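Local coordinates for type IV pilus biogenesis protein PilB (Streptococcus sanguinis, PDB 7B7P) that serves as a bimodular minor type IV pilin with a direct role in adhesion, probably through its von Willebrand factor A-like module and metal-ion-dependent adhesion site, at residues Lys363-Gly369 with Glu393-Ala399; Asn257-Arg263 with Tyr350-Ser355; Asp205-Ile209 with Lys413-Gln417; Val164-Thr170 with Val214-Ser220. All blocks are in the same frame, centred on the assembly; numbering follows the deposited sequence.

In the fold
All four contacts belong to the von Willebrand factor A-like module, where helices flank a largely parallel sheet. Interactions 4 and 1 are strand pairs of that sheet, their centres about 14 Å apart, with strand 276-283 between them. Interaction 3 packs two helices on the sheet side that carries Phe166, and Leu206 CD1 reaches Phe166 CZ at 3.9 Å; it also meets interaction 1, Arg364 NH1 lying 3.4 Å from Gln415 CG. Interaction 2 lies across the sheet, with Pro258 CA 3.6 Å from Phe219 CE1 of interaction 4. The magnesium ion sits about 4 Å from the Asp169 side chain and about 10 Å from that of Asn257.

Interaction 1: residues Lys363-Gly369 with Glu393-Ala399; sequences KRVNVIG and ETKYVSA
Arg364 and Glu393 join in a salt bridge near one end of a pair of parallel strands, which a beta-alpha-beta crossover through helix 380-388 lays side by side in the von Willebrand factor A-like sheet. Arg364 NH2 meets Glu393 OE1 at 2.7 Å, nearly along the C-O axis of the carboxylate, while NE of the same arginine adds a weak bond to that oxygen. A bend at chi3 (-45°) turns the guanidinium back to the acid, and the two planes stand 35° apart. Lys363 NZ contributes a long ion pair to OE2, and Asp419 takes Arg364 NH1, so the arginine is held between strand 393-399 and helix 402-424.

Beyond this network the backbones zip together from Val365 to Ala399. Val367 N to Lys395 O (3.0 Å) is almost straight, and the last rung, Ala399 N to Gly369 O, measures 2.6 Å. On the face shared by Val365, Val367 and Tyr396, helix 380-388 covers the strands through Thr384; on the other, Asn366, Ile368 and Val397 face helix 402-424. Ile368 CG2 reaches Ala399 CB at 4.2 Å. The Tyr396 ring leans back across the neighbouring strand, CD1 resting 4.0 Å from Val367 CG1, and its far end comes up to the backbone of Gly369, with OH 3.5 Å from Gly369 CA.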
loop_
_atom_site.group_PDB
_atom_site.type_symbol
_atom_site.label_atom_id
_atom_site.label_comp_id
_atom_site.label_asym_id
_atom_site.label_seq_id
_atom_site.Cartn_x
_atom_site.Cartn_y
_atom_site.Cartn_z
ATOM N N LYS A 363 1.988 -6.437 4.542
ATOM C CA LYS A 363 1.143 -5.254 4.667
ATOM C C LYS A 363 -0.038 -5.306 3.701
ATOM O O LYS A 363 -1.181 -5.077 4.100
ATOM C CB LYS A 363 1.981 -3.996 4.424
ATOM C CG LYS A 363 1.175 -2.726 4.303
ATOM C CD LYS A 363 0.523 -2.371 5.616
ATOM C CE LYS A 363 0.290 -0.858 5.706
ATOM N NZ LYS A 363 -0.931 -0.558 6.485
ATOM N N ARG A 364 0.209 -5.619 2.433
ATOM C CA ARG A 364 -0.884 -5.602 1.465
ATOM C C ARG A 364 -0.519 -6.499 0.294
ATOM O O ARG A 364 0.653 -6.594 -0.088
ATOM C CB ARG A 364 -1.181 -4.165 0.974
ATOM C CG ARG A 364 -2.165 -4.027 -0.224
ATOM C CD ARG A 364 -2.415 -2.546 -0.619
ATOM N NE ARG A 364 -2.650 -1.746 0.581
ATOM C CZ ARG A 364 -1.796 -0.846 1.052
ATOM N NH1 ARG A 364 -0.665 -0.615 0.407
ATOM N NH2 ARG A 364 -2.066 -0.195 2.168
ATOM N N VAL A 365 -1.531 -7.172 -0.254
ATOM C CA VAL A 365 -1.416 -7.863 -1.534
ATOM C C VAL A 365 -2.216 -7.085 -2.574
ATOM O O VAL A 365 -3.440 -6.943 -2.452
ATOM C CB VAL A 365 -1.903 -9.320 -1.461
ATOM C CG1 VAL A 365 -1.758 -9.985 -2.845
ATOM C CG2 VAL A 365 -1.147 -10.104 -0.360
ATOM N N ASN A 366 -1.529 -6.616 -3.610
ATOM C CA ASN A 366 -2.153 -6.024 -4.786
ATOM C C ASN A 366 -2.263 -7.090 -5.869
ATOM O O ASN A 366 -1.275 -7.759 -6.191
ATOM C CB ASN A 366 -1.340 -4.831 -5.309
ATOM C CG ASN A 366 -1.491 -3.579 -4.442
ATOM O OD1 ASN A 366 -2.367 -2.750 -4.681
ATOM N ND2 ASN A 366 -0.625 -3.435 -3.453
ATOM N N VAL A 367 -3.464 -7.263 -6.405
ATOM C CA VAL A 367 -3.706 -8.161 -7.524
ATOM C C VAL A 367 -4.134 -7.345 -8.735
ATOM O O VAL A 367 -5.043 -6.509 -8.646
ATOM C CB VAL A 367 -4.762 -9.217 -7.168
ATOM C CG1 VAL A 367 -4.928 -10.217 -8.317
ATOM C CG2 VAL A 367 -4.356 -9.910 -5.890
ATOM N N ILE A 368 -3.497 -7.609 -9.865
ATOM C CA ILE A 368 -3.767 -6.923 -11.115
ATOM C C ILE A 368 -4.274 -7.952 -12.106
ATOM O O ILE A 368 -3.513 -8.834 -12.537
ATOM C CB ILE A 368 -2.525 -6.211 -11.657
ATOM C CG1 ILE A 368 -1.974 -5.228 -10.627
ATOM C CG2 ILE A 368 -2.842 -5.492 -12.961
ATOM C CD1 ILE A 368 -0.569 -4.754 -10.983
ATOM N N GLY A 369 -5.558 -7.845 -12.468
ATOM C CA GLY A 369 -6.087 -8.489 -13.662
ATOM C C GLY A 369 -5.680 -7.750 -14.933
ATOM O O GLY A 369 -6.110 -6.620 -15.182
ATOM N N GLU A 393 -4.403 -6.520 4.219
ATOM C CA GLU A 393 -5.117 -5.712 3.241
ATOM C C GLU A 393 -4.923 -6.297 1.850
ATOM O O GLU A 393 -3.833 -6.760 1.502
ATOM C CB GLU A 393 -4.618 -4.271 3.263
ATOM C CG GLU A 393 -5.028 -3.492 4.502
ATOM C CD GLU A 393 -4.473 -2.060 4.512
ATOM O OE1 GLU A 393 -3.920 -1.605 3.474
ATOM O OE2 GLU A 393 -4.612 -1.382 5.556
ATOM N N THR A 394 -5.987 -6.284 1.053
ATOM C CA THR A 394 -5.909 -6.676 -0.345
ATOM C C THR A 394 -6.622 -5.648 -1.204
ATOM O O THR A 394 -7.520 -4.943 -0.745
ATOM C CB THR A 394 -6.532 -8.043 -0.611
ATOM O OG1 THR A 394 -7.943 -7.971 -0.372
ATOM C CG2 THR A 394 -5.896 -9.122 0.264
ATOM N N LYS A 395 -6.223 -5.587 -2.467
ATOM C CA LYS A 395 -6.814 -4.646 -3.406
ATOM C C LYS A 395 -6.726 -5.237 -4.803
ATOM O O LYS A 395 -5.627 -5.537 -5.287
ATOM C CB LYS A 395 -6.097 -3.297 -3.334
ATOM C CG LYS A 395 -6.664 -2.216 -4.235
ATOM C CD LYS A 395 -5.594 -1.134 -4.450
ATOM C CE LYS A 395 -5.908 -0.184 -5.607
ATOM N NZ LYS A 395 -7.306 0.305 -5.538
ATOM N N TYR A 396 -7.875 -5.377 -5.455
ATOM C CA TYR A 396 -7.935 -5.836 -6.832
ATOM C C TYR A 396 -8.135 -4.669 -7.795
ATOM O O TYR A 396 -8.949 -3.779 -7.548
ATOM C CB TYR A 396 -9.058 -6.855 -7.013
ATOM C CG TYR A 396 -9.176 -7.252 -8.452
ATOM C CD1 TYR A 396 -8.139 -7.944 -9.083
ATOM C CD2 TYR A 396 -10.286 -6.876 -9.217
ATOM C CE1 TYR A 396 -8.218 -8.286 -10.429
ATOM C CE2 TYR A 396 -10.378 -7.229 -10.556
ATOM C CZ TYR A 396 -9.337 -7.938 -11.153
ATOM O OH TYR A 396 -9.403 -8.277 -12.481
ATOM N N VAL A 397 -7.411 -4.701 -8.912
ATOM C CA VAL A 397 -7.542 -3.731 -9.989
ATOM C C VAL A 397 -7.444 -4.479 -11.311
ATOM O O VAL A 397 -6.573 -5.340 -11.476
ATOM C CB VAL A 397 -6.453 -2.631 -9.908
ATOM C CG1 VAL A 397 -6.467 -1.763 -11.160
ATOM C CG2 VAL A 397 -6.651 -1.760 -8.678
ATOM N N SER A 398 -8.323 -4.149 -12.265
ATOM C CA SER A 398 -8.202 -4.669 -13.624
ATOM C C SER A 398 -7.580 -3.617 -14.529
ATOM O O SER A 398 -7.926 -2.436 -14.453
ATOM C CB SER A 398 -9.542 -5.119 -14.195
ATOM O OG SER A 398 -10.537 -4.162 -13.951
ATOM N N ALA A 399 -6.634 -4.051 -15.352
ATOM C CA ALA A 399 -5.948 -3.211 -16.323
ATOM C C ALA A 399 -6.201 -3.850 -17.675
ATOM O O ALA A 399 -5.601 -4.883 -17.998
ATOM C CB ALA A 399 -4.446 -3.109 -16.027
#

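Interaction 2: residues Asn257-Arg263 with Tyr350-Ser355; sequences NPGDGLR and YAGEVS
The N-terminal end of helix 258-270, capped by Asn257, packs against helix 341-358 in the layer of helices on one side of the von Willebrand factor A-like fold, with Gly259 meeting Ala351. The two segments run nearly parallel, 18° apart, and the glycine lets the backbones come close: Gly259 CA lies 3.7 Å from Ala351 CA. Tyr350 lies beside the capped end. Its ring presents an edge to Asn257 OD1, 3.5 Å from CD2, and that same oxygen accepts the capping bond from Asp260 N, which approaches from above the amide's carbonyl plane.

Asp260 and Arg263 form a side-on pair one turn apart, NE and NH2 both gripping the single oxygen OD1 within the guanidinium plane. A bend at chi3 (66°) brings the arginine round to do so, and the group then lies with one face toward Tyr350 OH, 3.6 Å from Arg263 NE. The hydroxyl itself bonds to Asp320 O, while Arg263 NH1 is taken by Ser322 O, so both polar ends are tied to the same loop. One turn on from Tyr350, Val354 packs its CG1 on the backbone where Leu262 joins Arg263: 3.5 Å from Arg263 CA and 4.1 Å from Leu262 CD2.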
loop_
_atom_site.group_PDB
_atom_site.type_symbol
_atom_site.label_atom_id
_atom_site.label_comp_id
_atom_site.label_asym_id
_atom_site.label_seq_id
_atom_site.Cartn_x
_atom_site.Cartn_y
_atom_site.Cartn_z
ATOM N N ASN A 257 -1.317 -20.973 -12.024
ATOM C CA ASN A 257 -1.285 -21.537 -10.673
ATOM C C ASN A 257 -0.904 -20.405 -9.725
ATOM O O ASN A 257 0.225 -20.350 -9.219
ATOM C CB ASN A 257 -0.296 -22.703 -10.586
ATOM C CG ASN A 257 -0.374 -23.480 -9.252
ATOM O OD1 ASN A 257 -0.937 -22.993 -8.273
ATOM N ND2 ASN A 257 0.197 -24.698 -9.224
ATOM N N PRO A 258 -1.817 -19.467 -9.481
ATOM C CA PRO A 258 -1.463 -18.304 -8.653
ATOM C C PRO A 258 -1.109 -18.664 -7.215
ATOM O O PRO A 258 -0.248 -18.006 -6.607
ATOM C CB PRO A 258 -2.722 -17.420 -8.738
ATOM C CG PRO A 258 -3.841 -18.377 -8.996
ATOM C CD PRO A 258 -3.255 -19.489 -9.836
ATOM N N GLY A 259 -1.738 -19.691 -6.648
ATOM C CA GLY A 259 -1.347 -20.124 -5.313
ATOM C C GLY A 259 0.140 -20.410 -5.195
ATOM O O GLY A 259 0.797 -19.973 -4.239
ATOM N N ASP A 260 0.711 -21.141 -6.170
ATOM C CA ASP A 260 2.136 -21.453 -6.051
ATOM C C ASP A 260 2.977 -20.190 -6.206
ATOM O O ASP A 260 3.960 -19.999 -5.478
ATOM C CB ASP A 260 2.560 -22.539 -7.052
ATOM C CG ASP A 260 3.853 -23.279 -6.618
ATOM O OD1 ASP A 260 4.188 -23.300 -5.418
ATOM O OD2 ASP A 260 4.573 -23.816 -7.487
ATOM N N GLY A 261 2.596 -19.300 -7.129
ATOM C CA GLY A 261 3.319 -18.052 -7.250
ATOM C C GLY A 261 3.296 -17.268 -5.955
ATOM O O GLY A 261 4.321 -16.722 -5.521
ATOM N N LEU A 262 2.121 -17.221 -5.311
ATOM C CA LEU A 262 1.960 -16.486 -4.066
ATOM C C LEU A 262 2.777 -17.121 -2.952
ATOM O O LEU A 262 3.301 -16.417 -2.075
ATOM C CB LEU A 262 0.474 -16.425 -3.686
ATOM C CG LEU A 262 0.168 -15.564 -2.448
ATOM C CD1 LEU A 262 0.417 -14.067 -2.727
ATOM C CD2 LEU A 262 -1.249 -15.787 -1.959
ATOM N N ARG A 263 2.886 -18.453 -2.969
ATOM C CA ARG A 263 3.699 -19.141 -1.974
ATOM C C ARG A 263 5.152 -18.708 -2.078
ATOM O O ARG A 263 5.778 -18.347 -1.074
ATOM C CB ARG A 263 3.567 -20.663 -2.136
ATOM C CG ARG A 263 4.453 -21.462 -1.169
ATOM C CD ARG A 263 4.062 -22.942 -1.162
ATOM N NE ARG A 263 4.327 -23.627 -2.437
ATOM C CZ ARG A 263 4.856 -24.851 -2.510
ATOM N NH1 ARG A 263 5.177 -25.494 -1.388
ATOM N NH2 ARG A 263 5.066 -25.432 -3.684
ATOM N N TYR A 350 -6.481 -22.757 -3.109
ATOM C CA TYR A 350 -5.053 -22.951 -2.861
ATOM C C TYR A 350 -4.394 -21.636 -2.487
ATOM O O TYR A 350 -3.620 -21.559 -1.529
ATOM C CB TYR A 350 -4.393 -23.555 -4.107
ATOM C CG TYR A 350 -2.908 -23.853 -3.976
ATOM C CD1 TYR A 350 -2.371 -24.219 -2.764
ATOM C CD2 TYR A 350 -2.055 -23.818 -5.087
ATOM C CE1 TYR A 350 -1.051 -24.510 -2.622
ATOM C CE2 TYR A 350 -0.724 -24.128 -4.967
ATOM C CZ TYR A 350 -0.226 -24.485 -3.719
ATOM O OH TYR A 350 1.102 -24.793 -3.545
ATOM N N ALA A 351 -4.702 -20.579 -3.240
ATOM C CA ALA A 351 -4.121 -19.273 -2.968
ATOM C C ALA A 351 -4.566 -18.748 -1.605
ATOM O O ALA A 351 -3.799 -18.086 -0.899
ATOM C CB ALA A 351 -4.504 -18.311 -4.092
ATOM N N GLY A 352 -5.802 -19.033 -1.212
ATOM C CA GLY A 352 -6.234 -18.642 0.113
ATOM C C GLY A 352 -5.524 -19.425 1.206
ATOM O O GLY A 352 -5.134 -18.861 2.233
ATOM N N GLU A 353 -5.335 -20.734 1.006
ATOM C CA GLU A 353 -4.596 -21.501 2.014
ATOM C C GLU A 353 -3.163 -21.006 2.122
ATOM O O GLU A 353 -2.637 -20.867 3.229
ATOM C CB GLU A 353 -4.609 -23.000 1.702
ATOM C CG GLU A 353 -5.948 -23.642 1.862
ATOM C CD GLU A 353 -6.613 -23.297 3.199
ATOM O OE1 GLU A 353 -6.038 -23.623 4.255
ATOM O OE2 GLU A 353 -7.705 -22.685 3.194
ATOM N N VAL A 354 -2.531 -20.686 0.985
ATOM C CA VAL A 354 -1.168 -20.161 1.025
ATOM C C VAL A 354 -1.123 -18.852 1.803
ATOM O O VAL A 354 -0.237 -18.636 2.640
ATOM C CB VAL A 354 -0.616 -19.988 -0.402
ATOM C CG1 VAL A 354 0.610 -19.098 -0.375
ATOM C CG2 VAL A 354 -0.300 -21.348 -1.030
ATOM N N SER A 355 -2.099 -17.978 1.568
ATOM C CA SER A 355 -2.117 -16.680 2.237
ATOM C C SER A 355 -2.247 -16.831 3.747
ATOM O O SER A 355 -1.583 -16.120 4.510
ATOM C CB SER A 355 -3.266 -15.825 1.692
ATOM O OG SER A 355 -3.193 -14.514 2.236
#

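Interaction 3: residues Asp205-Ile209 with Lys413-Gln417; sequences DLAEI and KKQIQ
Lys413 and Ile209 carry most of this helix-helix contact, and their side chains overlap along their lengths as they reach across from opposite helices. Lys413 leaves its helix as a knob and settles among Asp205, Leu206, Glu208 and Ile209. Its chain turns at chi2 (-98°), which runs the methylenes crosswise to the Asp205 carboxylate, CD lying 3.3 Å from OD2. The ammonium group stays beyond salt-bridge range: NZ is 4.3 Å from Asp205 OD1 and equally far from Glu208 OE2, so any attraction is probably diffuse.

Ile209 answers from the other helix. Its CD1 tucks against the backbone at Gln417 N (3.8 Å) and also touches Ile416 CG2, while its CG2 branch rests by the Gln417 amide, 3.8 Å from NE2. Toward the sheet, Leu206 CD2 and Ile416 CD1 meet at 4.1 Å; Leu206 also packs on Phe166 and Ile416 on Ile162, both of strand 162-169. Two helices side by side on one face of a central sheet, their segments here only 10° from parallel, are characteristic of the Rossmann-like alpha/beta architecture of von Willebrand factor A domains.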
loop_
_atom_site.group_PDB
_atom_site.type_symbol
_atom_site.label_atom_id
_atom_site.label_comp_id
_atom_site.label_asym_id
_atom_site.label_seq_id
_atom_site.Cartn_x
_atom_site.Cartn_y
_atom_site.Cartn_z
ATOM N N ASP A 205 10.206 3.950 -10.682
ATOM C CA ASP A 205 9.328 4.736 -9.825
ATOM C C ASP A 205 9.464 4.332 -8.356
ATOM O O ASP A 205 9.479 5.198 -7.473
ATOM C CB ASP A 205 7.880 4.606 -10.301
ATOM C CG ASP A 205 7.021 5.779 -9.872
ATOM O OD1 ASP A 205 7.606 6.839 -9.536
ATOM O OD2 ASP A 205 5.772 5.651 -9.870
ATOM N N LEU A 206 9.562 3.024 -8.071
ATOM C CA LEU A 206 9.772 2.582 -6.690
ATOM C C LEU A 206 11.110 3.074 -6.148
ATOM O O LEU A 206 11.211 3.424 -4.965
ATOM C CB LEU A 206 9.709 1.059 -6.593
ATOM C CG LEU A 206 8.345 0.367 -6.649
ATOM C CD1 LEU A 206 8.553 -1.123 -6.507
ATOM C CD2 LEU A 206 7.395 0.886 -5.591
ATOM N N ALA A 207 12.145 3.104 -6.999
ATOM C CA ALA A 207 13.469 3.560 -6.577
ATOM C C ALA A 207 13.404 4.889 -5.827
ATOM O O ALA A 207 14.077 5.067 -4.804
ATOM C CB ALA A 207 14.394 3.676 -7.791
ATOM N N GLU A 208 12.548 5.807 -6.283
ATOM C CA GLU A 208 12.502 7.153 -5.711
ATOM C C GLU A 208 12.150 7.139 -4.228
ATOM O O GLU A 208 12.628 7.986 -3.465
ATOM C CB GLU A 208 11.503 8.003 -6.485
ATOM C CG GLU A 208 11.946 8.342 -7.887
ATOM C CD GLU A 208 10.838 8.995 -8.683
ATOM O OE1 GLU A 208 10.968 9.080 -9.928
ATOM O OE2 GLU A 208 9.831 9.416 -8.057
ATOM N N ILE A 209 11.311 6.193 -3.798
ATOM C CA ILE A 209 10.981 6.094 -2.378
ATOM C C ILE A 209 12.235 5.885 -1.533
ATOM O O ILE A 209 12.299 6.338 -0.381
ATOM C CB ILE A 209 9.956 4.963 -2.147
ATOM C CG1 ILE A 209 8.832 5.030 -3.187
ATOM C CG2 ILE A 209 9.379 5.044 -0.751
ATOM C CD1 ILE A 209 7.653 4.130 -2.880
ATOM N N LYS A 413 2.786 2.379 -6.413
ATOM C CA LYS A 413 3.900 3.165 -5.885
ATOM C C LYS A 413 3.403 4.267 -4.955
ATOM O O LYS A 413 3.865 4.391 -3.814
ATOM C CB LYS A 413 4.714 3.762 -7.033
ATOM C CG LYS A 413 5.936 4.588 -6.607
ATOM C CD LYS A 413 5.654 6.100 -6.581
ATOM C CE LYS A 413 6.880 6.894 -6.162
ATOM N NZ LYS A 413 6.500 8.208 -5.574
ATOM N N LYS A 414 2.450 5.075 -5.425
ATOM C CA LYS A 414 1.931 6.163 -4.596
ATOM C C LYS A 414 1.412 5.647 -3.255
ATOM O O LYS A 414 1.561 6.308 -2.220
ATOM C CB LYS A 414 0.816 6.911 -5.340
ATOM C CG LYS A 414 1.276 7.880 -6.438
ATOM C CD LYS A 414 0.055 8.506 -7.116
ATOM C CE LYS A 414 0.411 9.728 -7.957
ATOM N NZ LYS A 414 0.769 9.405 -9.374
ATOM N N GLN A 415 0.799 4.465 -3.252
ATOM C CA GLN A 415 0.211 3.959 -2.019
ATOM C C GLN A 415 1.261 3.388 -1.070
ATOM O O GLN A 415 1.075 3.434 0.149
ATOM C CB GLN A 415 -0.846 2.909 -2.349
ATOM C CG GLN A 415 -1.501 2.297 -1.130
ATOM C CD GLN A 415 -2.358 3.291 -0.362
ATOM O OE1 GLN A 415 -3.425 3.703 -0.837
ATOM N NE2 GLN A 415 -1.903 3.675 0.837
ATOM N N ILE A 416 2.359 2.843 -1.598
ATOM C CA ILE A 416 3.431 2.372 -0.729
ATOM C C ILE A 416 4.137 3.559 -0.095
ATOM O O ILE A 416 4.379 3.589 1.119
ATOM C CB ILE A 416 4.417 1.485 -1.508
ATOM C CG1 ILE A 416 3.769 0.143 -1.884
ATOM C CG2 ILE A 416 5.716 1.270 -0.699
ATOM C CD1 ILE A 416 4.489 -0.538 -3.044
ATOM N N GLN A 417 4.459 4.562 -0.918
ATOM C CA GLN A 417 4.990 5.823 -0.416
ATOM C C GLN A 417 4.155 6.361 0.740
ATOM O O GLN A 417 4.701 6.854 1.731
ATOM C CB GLN A 417 5.061 6.838 -1.557
ATOM C CG GLN A 417 5.535 8.218 -1.125
ATOM C CD GLN A 417 7.023 8.243 -0.815
ATOM O OE1 GLN A 417 7.857 8.460 -1.702
ATOM N NE2 GLN A 417 7.364 8.000 0.451
#

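Interaction 4: residues Val164-Thr170 with Val214-Ser220; sequences VSFVFDT and VNLVGFS
Phe219 takes the crowded position between its backbone N and carbonyl carbon (chi1 73°), which folds its ring back over Asp169, while the Asp169 carboxylate swings away from its own backbone N (chi1 -173°) toward the metal site. The two belong to parallel strands of the von Willebrand factor A-like sheet, and Asp169 opens the DxSxS sequence of the metal-ion-dependent adhesion site, its side chain about 4 Å from the magnesium ion. Asp169 CA makes a CH-pi contact over the ring face, 3.8 Å from the centroid. The carboxylate is fixed by Ser171 N on OD1 and by Thr283 OG1 and Asp284 N on OD2.

Parallel-sheet hydrogen bonds run the length of the pair, Val217 N to Phe166 O being 2.7 Å, and they continue past the strand to Thr170 N, which bonds Phe219 O. On one face Leu216 CD1 lies against both Phe166 and Phe168, 3.6 Å from Phe166 CB and 3.8 Å from Phe168 CD2, and helix 191-209 packs on these two phenylalanines. On the other, Val167 CG1 crosses to the Phe219 ring, 3.6 Å from CD2. Farther down that face Asn215, whose ND2 bonds Ser268 OG and Gln228 O, accepts from Ser165, with OG to OD1 at 2.9 Å.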
loop_
_atom_site.group_PDB
_atom_site.type_symbol
_atom_site.label_atom_id
_atom_site.label_comp_id
_atom_site.label_asym_id
_atom_site.label_seq_id
_atom_site.Cartn_x
_atom_site.Cartn_y
_atom_site.Cartn_z
ATOM N N VAL A 164 9.263 -5.651 -1.637
ATOM C CA VAL A 164 8.172 -5.823 -2.579
ATOM C C VAL A 164 8.469 -7.070 -3.383
ATOM O O VAL A 164 9.509 -7.154 -4.041
ATOM C CB VAL A 164 8.005 -4.612 -3.513
ATOM C CG1 VAL A 164 6.855 -4.862 -4.479
ATOM C CG2 VAL A 164 7.778 -3.329 -2.713
ATOM N N SER A 165 7.582 -8.046 -3.322
ATOM C CA SER A 165 7.728 -9.230 -4.155
ATOM C C SER A 165 6.770 -9.115 -5.327
ATOM O O SER A 165 5.550 -9.023 -5.131
ATOM C CB SER A 165 7.476 -10.522 -3.375
ATOM O OG SER A 165 7.771 -11.621 -4.227
ATOM N N PHE A 166 7.332 -9.101 -6.532
ATOM C CA PHE A 166 6.565 -9.137 -7.763
ATOM C C PHE A 166 6.326 -10.576 -8.158
ATOM O O PHE A 166 7.275 -11.359 -8.243
ATOM C CB PHE A 166 7.308 -8.416 -8.889
ATOM C CG PHE A 166 7.269 -6.927 -8.761
ATOM C CD1 PHE A 166 6.139 -6.214 -9.142
ATOM C CD2 PHE A 166 8.348 -6.242 -8.235
ATOM C CE1 PHE A 166 6.093 -4.826 -9.003
ATOM C CE2 PHE A 166 8.316 -4.863 -8.105
ATOM C CZ PHE A 166 7.189 -4.154 -8.481
ATOM N N VAL A 167 5.072 -10.905 -8.455
ATOM C CA VAL A 167 4.659 -12.277 -8.715
ATOM C C VAL A 167 3.845 -12.259 -9.998
ATOM O O VAL A 167 2.669 -11.873 -9.992
ATOM C CB VAL A 167 3.870 -12.877 -7.546
ATOM C CG1 VAL A 167 3.336 -14.260 -7.900
ATOM C CG2 VAL A 167 4.763 -12.942 -6.333
ATOM N N PHE A 168 4.463 -12.691 -11.100
ATOM C CA PHE A 168 3.949 -12.433 -12.437
ATOM C C PHE A 168 3.527 -13.724 -13.122
ATOM O O PHE A 168 4.315 -14.663 -13.231
ATOM C CB PHE A 168 4.994 -11.707 -13.292
ATOM C CG PHE A 168 5.217 -10.256 -12.920
ATOM C CD1 PHE A 168 4.396 -9.600 -12.021
ATOM C CD2 PHE A 168 6.254 -9.543 -13.509
ATOM C CE1 PHE A 168 4.611 -8.267 -11.696
ATOM C CE2 PHE A 168 6.475 -8.226 -13.197
ATOM C CZ PHE A 168 5.655 -7.578 -12.296
ATOM N N ASP A 169 2.287 -13.744 -13.603
ATOM C CA ASP A 169 1.785 -14.817 -14.440
ATOM C C ASP A 169 2.634 -14.917 -15.714
ATOM O O ASP A 169 2.833 -13.925 -16.422
ATOM C CB ASP A 169 0.310 -14.519 -14.751
ATOM C CG ASP A 169 -0.421 -15.643 -15.483
ATOM O OD1 ASP A 169 0.173 -16.414 -16.264
ATOM O OD2 ASP A 169 -1.659 -15.716 -15.319
ATOM N N THR A 170 3.174 -16.112 -15.974
ATOM C CA THR A 170 3.954 -16.394 -17.176
ATOM C C THR A 170 3.334 -17.530 -17.974
ATOM O O THR A 170 4.039 -18.252 -18.677
ATOM C CB THR A 170 5.424 -16.722 -16.859
ATOM O OG1 THR A 170 5.530 -17.982 -16.174
ATOM C CG2 THR A 170 6.098 -15.642 -16.024
ATOM N N VAL A 214 13.352 -5.391 -3.900
ATOM C CA VAL A 214 12.390 -6.111 -4.714
ATOM C C VAL A 214 13.001 -7.448 -5.119
ATOM O O VAL A 214 14.224 -7.597 -5.189
ATOM C CB VAL A 214 11.986 -5.282 -5.961
ATOM C CG1 VAL A 214 11.642 -3.840 -5.583
ATOM C CG2 VAL A 214 13.110 -5.269 -6.975
ATOM N N ASN A 215 12.139 -8.436 -5.367
ATOM C CA ASN A 215 12.539 -9.652 -6.066
ATOM C C ASN A 215 11.444 -9.981 -7.067
ATOM O O ASN A 215 10.404 -9.317 -7.117
ATOM C CB ASN A 215 12.820 -10.822 -5.104
ATOM C CG ASN A 215 11.550 -11.428 -4.511
ATOM O OD1 ASN A 215 10.498 -10.777 -4.477
ATOM N ND2 ASN A 215 11.640 -12.693 -4.052
ATOM N N LEU A 216 11.661 -11.021 -7.858
ATOM C CA LEU A 216 10.777 -11.336 -8.965
ATOM C C LEU A 216 10.437 -12.819 -8.935
ATOM O O LEU A 216 11.340 -13.662 -8.970
ATOM C CB LEU A 216 11.431 -10.952 -10.300
ATOM C CG LEU A 216 10.491 -11.066 -11.503
ATOM C CD1 LEU A 216 9.221 -10.224 -11.284
ATOM C CD2 LEU A 216 11.198 -10.683 -12.813
ATOM N N VAL A 217 9.142 -13.131 -8.878
ATOM C CA VAL A 217 8.633 -14.495 -8.953
ATOM C C VAL A 217 7.793 -14.614 -10.217
ATOM O O VAL A 217 6.931 -13.766 -10.484
ATOM C CB VAL A 217 7.792 -14.871 -7.713
ATOM C CG1 VAL A 217 7.079 -16.237 -7.906
ATOM C CG2 VAL A 217 8.637 -14.870 -6.448
ATOM N N GLY A 218 8.038 -15.661 -10.986
ATOM C CA GLY A 218 7.179 -16.020 -12.092
ATOM C C GLY A 218 6.349 -17.231 -11.707
ATOM O O GLY A 218 6.744 -18.030 -10.868
ATOM N N PHE A 219 5.188 -17.369 -12.326
ATOM C CA PHE A 219 4.401 -18.563 -12.085
ATOM C C PHE A 219 3.593 -18.853 -13.327
ATOM O O PHE A 219 3.132 -17.938 -14.013
ATOM C CB PHE A 219 3.469 -18.436 -10.855
ATOM C CG PHE A 219 2.267 -17.534 -11.072
ATOM C CD1 PHE A 219 1.077 -18.049 -11.564
ATOM C CD2 PHE A 219 2.334 -16.174 -10.753
ATOM C CE1 PHE A 219 -0.025 -17.232 -11.767
ATOM C CE2 PHE A 219 1.232 -15.342 -10.935
ATOM C CZ PHE A 219 0.052 -15.871 -11.441
ATOM N N SER A 220 3.443 -20.133 -13.610
ATOM C CA SER A 220 2.486 -20.579 -14.595
ATOM C C SER A 220 1.934 -21.901 -14.100
ATOM O O SER A 220 1.158 -21.926 -13.139
ATOM C CB SER A 220 3.127 -20.702 -15.980
ATOM O OG SER A 220 4.234 -21.586 -15.947
#